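Local coordinates for protein 401aa long hypothetical glucose-1-phosphate thymidylyltransferase (Sulfolobus tokodaii, PDB 2GGO) that probably acts as a bifunctional enzyme that transfers nucleotidyl groups to sugar 1-phosphates and acetylates amino sugars on the way to UDP-GlcNAc and UDP-GalNAc, at residues I108-I120 with N157-T169. Residues are numbered along the deposited sequence; the frame is centred on the assembly and turned at random.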
loop_
_atom_site.group_PDB
_atom_site.type_symbol
_atom_site.label_atom_id
_atom_site.label_comp_id
_atom_site.label_asym_id
_atom_site.label_seq_id
_atom_site.Cartn_x
_atom_site.Cartn_y
_atom_site.Cartn_z
ATOM N N ILE A 108 -8.066 11.825 13.739
ATOM C CA ILE A 108 -6.785 12.314 14.211
ATOM C C ILE A 108 -6.975 13.695 14.816
ATOM O O ILE A 108 -6.534 13.946 15.918
ATOM C CB ILE A 108 -5.738 12.347 13.095
ATOM C CG1 ILE A 108 -5.323 10.922 12.732
ATOM C CG2 ILE A 108 -4.519 13.148 13.527
ATOM C CD1 ILE A 108 -4.589 10.839 11.448
ATOM N N CYS A 109 -7.651 14.584 14.106
ATOM C CA CYS A 109 -7.907 15.909 14.632
ATOM C C CYS A 109 -8.568 15.834 16.019
ATOM O O CYS A 109 -8.422 16.705 16.879
ATOM C CB CYS A 109 -8.793 16.671 13.671
ATOM S SG CYS A 109 -8.157 16.937 12.000
ATOM N N ASN A 110 -9.279 14.760 16.229
ATOM C CA ASN A 110 -10.071 14.607 17.394
ATOM C C ASN A 110 -9.194 14.102 18.552
ATOM O O ASN A 110 -9.199 14.667 19.665
ATOM C CB ASN A 110 -11.160 13.637 16.989
ATOM C CG ASN A 110 -12.217 13.471 18.022
ATOM O OD1 ASN A 110 -13.416 13.540 17.706
ATOM N ND2 ASN A 110 -11.802 13.226 19.273
ATOM N N ILE A 111 -8.406 13.063 18.265
ATOM C CA ILE A 111 -7.462 12.452 19.219
ATOM C C ILE A 111 -6.422 13.433 19.808
ATOM O O ILE A 111 -6.064 13.345 20.972
ATOM C CB ILE A 111 -6.790 11.156 18.601
ATOM C CG1 ILE A 111 -6.269 10.230 19.683
ATOM C CG2 ILE A 111 -5.641 11.479 17.663
ATOM C CD1 ILE A 111 -5.850 8.840 19.155
ATOM N N ILE A 112 -5.956 14.394 19.021
ATOM C CA ILE A 112 -4.847 15.249 19.459
ATOM C C ILE A 112 -5.291 16.265 20.507
ATOM O O ILE A 112 -4.464 16.923 21.153
ATOM C CB ILE A 112 -4.164 15.981 18.268
ATOM C CG1 ILE A 112 -5.163 16.889 17.544
ATOM C CG2 ILE A 112 -3.522 14.967 17.330
ATOM C CD1 ILE A 112 -4.603 17.530 16.259
ATOM N N THR A 113 -6.609 16.402 20.645
ATOM C CA THR A 113 -7.190 17.410 21.539
ATOM C C THR A 113 -7.303 16.831 22.944
ATOM O O THR A 113 -7.751 17.531 23.830
ATOM C CB THR A 113 -8.602 17.825 21.101
ATOM O OG1 THR A 113 -9.439 16.654 21.080
ATOM C CG2 THR A 113 -8.584 18.433 19.701
ATOM N N LEU A 114 -6.897 15.561 23.124
ATOM C CA LEU A 114 -7.084 14.791 24.366
ATOM C C LEU A 114 -5.819 14.866 25.191
ATOM O O LEU A 114 -4.715 14.779 24.636
ATOM C CB LEU A 114 -7.368 13.312 24.068
ATOM C CG LEU A 114 -8.553 12.903 23.207
ATOM C CD1 LEU A 114 -8.660 11.427 23.113
ATOM C CD2 LEU A 114 -9.796 13.432 23.789
ATOM N N LYS A 115 -5.981 14.976 26.518
ATOM C CA LYS A 115 -4.877 15.017 27.443
ATOM C C LYS A 115 -4.406 13.613 27.701
ATOM O O LYS A 115 -3.208 13.384 27.904
ATOM C CB LYS A 115 -5.328 15.654 28.751
ATOM C CG LYS A 115 -4.312 15.570 29.894
ATOM C CD LYS A 115 -3.957 16.950 30.464
ATOM C CE LYS A 115 -2.842 16.849 31.542
ATOM N NZ LYS A 115 -1.618 16.056 31.122
ATOM N N GLU A 116 -5.352 12.677 27.717
ATOM C CA GLU A 116 -5.021 11.287 28.009
ATOM C C GLU A 116 -4.428 10.569 26.799
ATOM O O GLU A 116 -4.552 11.031 25.651
ATOM C CB GLU A 116 -6.240 10.508 28.502
ATOM C CG GLU A 116 -7.322 11.359 29.134
ATOM C CD GLU A 116 -8.482 11.549 28.201
ATOM O OE1 GLU A 116 -9.016 12.689 28.060
ATOM O OE2 GLU A 116 -8.855 10.521 27.596
ATOM N N ASN A 117 -3.772 9.446 27.080
ATOM C CA ASN A 117 -3.345 8.519 26.056
ATOM C C ASN A 117 -4.570 7.937 25.383
ATOM O O ASN A 117 -5.451 7.410 26.055
ATOM C CB ASN A 117 -2.529 7.405 26.674
ATOM C CG ASN A 117 -1.243 7.897 27.284
ATOM O OD1 ASN A 117 -0.260 8.080 26.599
ATOM N ND2 ASN A 117 -1.237 8.085 28.598
ATOM N N ALA A 118 -4.638 8.033 24.054
ATOM C CA ALA A 118 -5.751 7.437 23.297
ATOM C C ALA A 118 -5.284 6.554 22.111
ATOM O O ALA A 118 -4.114 6.555 21.736
ATOM C CB ALA A 118 -6.735 8.529 22.827
ATOM N N ILE A 119 -6.225 5.830 21.522
ATOM C CA ILE A 119 -5.927 4.845 20.505
ATOM C C ILE A 119 -7.139 4.692 19.615
ATOM O O ILE A 119 -8.263 4.725 20.093
ATOM C CB ILE A 119 -5.508 3.534 21.190
ATOM C CG1 ILE A 119 -3.995 3.386 21.128
ATOM C CG2 ILE A 119 -6.227 2.287 20.654
ATOM C CD1 ILE A 119 -3.545 2.059 21.583
ATOM N N ILE A 120 -6.910 4.589 18.305
ATOM C CA ILE A 120 -8.012 4.402 17.350
ATOM C C ILE A 120 -8.230 2.920 17.079
ATOM O O ILE A 120 -7.286 2.147 16.993
ATOM C CB ILE A 120 -7.853 5.273 16.081
ATOM C CG1 ILE A 120 -7.984 6.747 16.495
ATOM C CG2 ILE A 120 -8.915 4.932 15.030
ATOM C CD1 ILE A 120 -7.578 7.763 15.461
ATOM N N ASN A 157 -6.902 -2.941 16.599
ATOM C CA ASN A 157 -5.985 -1.818 16.671
ATOM C C ASN A 157 -5.755 -1.187 15.288
ATOM O O ASN A 157 -5.088 -1.783 14.447
ATOM C CB ASN A 157 -4.663 -2.278 17.286
ATOM C CG ASN A 157 -3.627 -1.154 17.392
ATOM O OD1 ASN A 157 -3.929 0.019 17.174
ATOM N ND2 ASN A 157 -2.407 -1.518 17.738
ATOM N N ALA A 158 -6.315 0.006 15.058
ATOM C CA ALA A 158 -6.166 0.729 13.782
ATOM C C ALA A 158 -4.756 1.313 13.540
ATOM O O ALA A 158 -4.508 1.868 12.469
ATOM C CB ALA A 158 -7.202 1.824 13.666
ATOM N N GLY A 159 -3.851 1.185 14.520
ATOM C CA GLY A 159 -2.470 1.689 14.442
ATOM C C GLY A 159 -2.266 3.198 14.364
ATOM O O GLY A 159 -1.256 3.651 13.816
ATOM N N ILE A 160 -3.229 3.966 14.888
ATOM C CA ILE A 160 -3.121 5.432 15.111
ATOM C C ILE A 160 -3.147 5.786 16.622
ATOM O O ILE A 160 -4.159 5.645 17.300
ATOM C CB ILE A 160 -4.253 6.203 14.398
ATOM C CG1 ILE A 160 -4.190 5.958 12.889
ATOM C CG2 ILE A 160 -4.183 7.721 14.720
ATOM C CD1 ILE A 160 -5.481 6.201 12.187
ATOM N N TYR A 161 -2.010 6.214 17.145
ATOM C CA TYR A 161 -1.854 6.433 18.574
ATOM C C TYR A 161 -1.650 7.893 18.893
ATOM O O TYR A 161 -1.013 8.605 18.135
ATOM C CB TYR A 161 -0.607 5.705 19.072
ATOM C CG TYR A 161 -0.589 4.228 18.817
ATOM C CD1 TYR A 161 0.612 3.565 18.615
ATOM C CD2 TYR A 161 -1.772 3.484 18.767
ATOM C CE1 TYR A 161 0.646 2.177 18.386
ATOM C CE2 TYR A 161 -1.759 2.096 18.527
ATOM C CZ TYR A 161 -0.543 1.442 18.359
ATOM O OH TYR A 161 -0.503 0.066 18.135
ATOM N N LYS A 162 -2.162 8.323 20.036
ATOM C CA LYS A 162 -1.787 9.611 20.626
ATOM C C LYS A 162 -1.301 9.274 22.043
ATOM O O LYS A 162 -2.100 8.961 22.942
ATOM C CB LYS A 162 -2.989 10.568 20.666
ATOM C CG LYS A 162 -2.693 12.039 20.725
ATOM C CD LYS A 162 -2.145 12.504 22.071
ATOM C CE LYS A 162 -3.169 12.371 23.200
ATOM N NZ LYS A 162 -2.737 12.890 24.551
ATOM N N LEU A 163 0.016 9.315 22.217
ATOM C CA LEU A 163 0.647 8.798 23.419
ATOM C C LEU A 163 1.442 9.897 24.084
ATOM O O LEU A 163 2.063 10.736 23.406
ATOM C CB LEU A 163 1.559 7.597 23.108
ATOM C CG LEU A 163 0.971 6.364 22.395
ATOM C CD1 LEU A 163 2.064 5.418 22.014
ATOM C CD2 LEU A 163 -0.088 5.645 23.208
ATOM N N ASN A 164 1.376 9.900 25.414
ATOM C CA ASN A 164 2.180 10.810 26.232
ATOM C C ASN A 164 3.512 10.170 26.650
ATOM O O ASN A 164 3.658 8.944 26.608
ATOM C CB ASN A 164 1.374 11.278 27.433
ATOM C CG ASN A 164 -0.051 11.606 27.069
ATOM O OD1 ASN A 164 -0.311 12.401 26.169
ATOM N ND2 ASN A 164 -0.988 10.984 27.762
ATOM N N SER A 165 4.479 10.998 27.033
ATOM C CA SER A 165 5.817 10.528 27.380
ATOM C C SER A 165 5.875 9.370 28.417
ATOM O O SER A 165 6.929 8.758 28.599
ATOM C CB SER A 165 6.681 11.714 27.819
ATOM O OG SER A 165 5.912 12.644 28.570
ATOM N N ASP A 166 4.753 9.060 29.073
ATOM C CA ASP A 166 4.643 7.875 29.946
ATOM C C ASP A 166 4.873 6.579 29.203
ATOM O O ASP A 166 5.094 5.545 29.829
ATOM C CB ASP A 166 3.253 7.749 30.557
ATOM C CG ASP A 166 2.714 9.053 31.035
ATOM O OD1 ASP A 166 3.540 9.900 31.449
ATOM O OD2 ASP A 166 1.468 9.223 30.987
ATOM N N ILE A 167 4.771 6.613 27.879
ATOM C CA ILE A 167 4.971 5.409 27.108
ATOM C C ILE A 167 6.391 4.842 27.287
ATOM O O ILE A 167 6.565 3.616 27.334
ATOM C CB ILE A 167 4.607 5.587 25.606
ATOM C CG1 ILE A 167 4.310 4.219 24.963
ATOM C CG2 ILE A 167 5.706 6.344 24.834
ATOM C CD1 ILE A 167 3.319 3.333 25.743
ATOM N N PHE A 168 7.386 5.727 27.419
ATOM C CA PHE A 168 8.794 5.311 27.500
ATOM C C PHE A 168 9.074 4.427 28.715
ATOM O O PHE A 168 9.802 3.439 28.624
ATOM C CB PHE A 168 9.717 6.526 27.474
ATOM C CG PHE A 168 9.534 7.393 26.261
ATOM C CD1 PHE A 168 9.977 6.964 25.007
ATOM C CD2 PHE A 168 8.911 8.642 26.365
ATOM C CE1 PHE A 168 9.805 7.772 23.874
ATOM C CE2 PHE A 168 8.731 9.457 25.240
ATOM C CZ PHE A 168 9.186 9.022 23.995
ATOM N N THR A 169 8.460 4.779 29.836
ATOM C CA THR A 169 8.529 3.984 31.049
ATOM C C THR A 169 8.233 2.495 30.801
ATOM O O THR A 169 9.072 1.637 31.103
ATOM C CB THR A 169 7.584 4.559 32.115
ATOM O OG1 THR A 169 7.953 5.916 32.376
ATOM C CG2 THR A 169 7.664 3.761 33.411
HETATM O O HOH W 1 -4.843 2.609 17.352
#
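Lys162 reaches from strand 160-164 past Ile111 towards the loop that follows helix 106-111, and its ammonium group is gripped by two backbone carbonyls: NZ lies 2.7 Å from Leu114 O and 2.8 Å from Glu116 O, above both carbonyl planes. Asn164 OD1 takes a third bond from NZ on an in-plane lone pair, and Glu92 adds a salt bridge. With CG anti to the backbone N (chi1 -157°) and bends at the next two torsions, the chain runs alongside Ile111 in the opposite direction, Ile111 CG1 pressing on Lys162 CB at 3.4 Å. Replacing Lys162 by alanine would remove the ammonium group and is likely to leave Leu114 O, Glu116 O and the Glu92 carboxylate without their shared partner. Beside it, Asn117 OD1 receives a nearly straight bond from Asn164 N (2.7 Å, 176°), the two side-chain amides crossing with planes 52° apart. Main-chain bonds pair the strands antiparallel: Ala118 and Lys162 in both directions, then Ile120 N to Ile160 O; beyond the corner at Gly159, Ala158 N still bonds Ile120 O. Apolar contacts occupy both faces: Ile120 CD1 meets Ile160 CG2 tightly at 3.5 Å near Ile108, while Ile119 runs alongside the Tyr161 ring. Asn157 OD1 accepts from Gly159 N (2.9 Å), an Asx turn consistent with positioning this probable sugar-phosphate-binding residue. The contact thus joins neighbouring strands of the nucleotidyltransferase sheet, its buried ammonium charge probably balanced by Glu92.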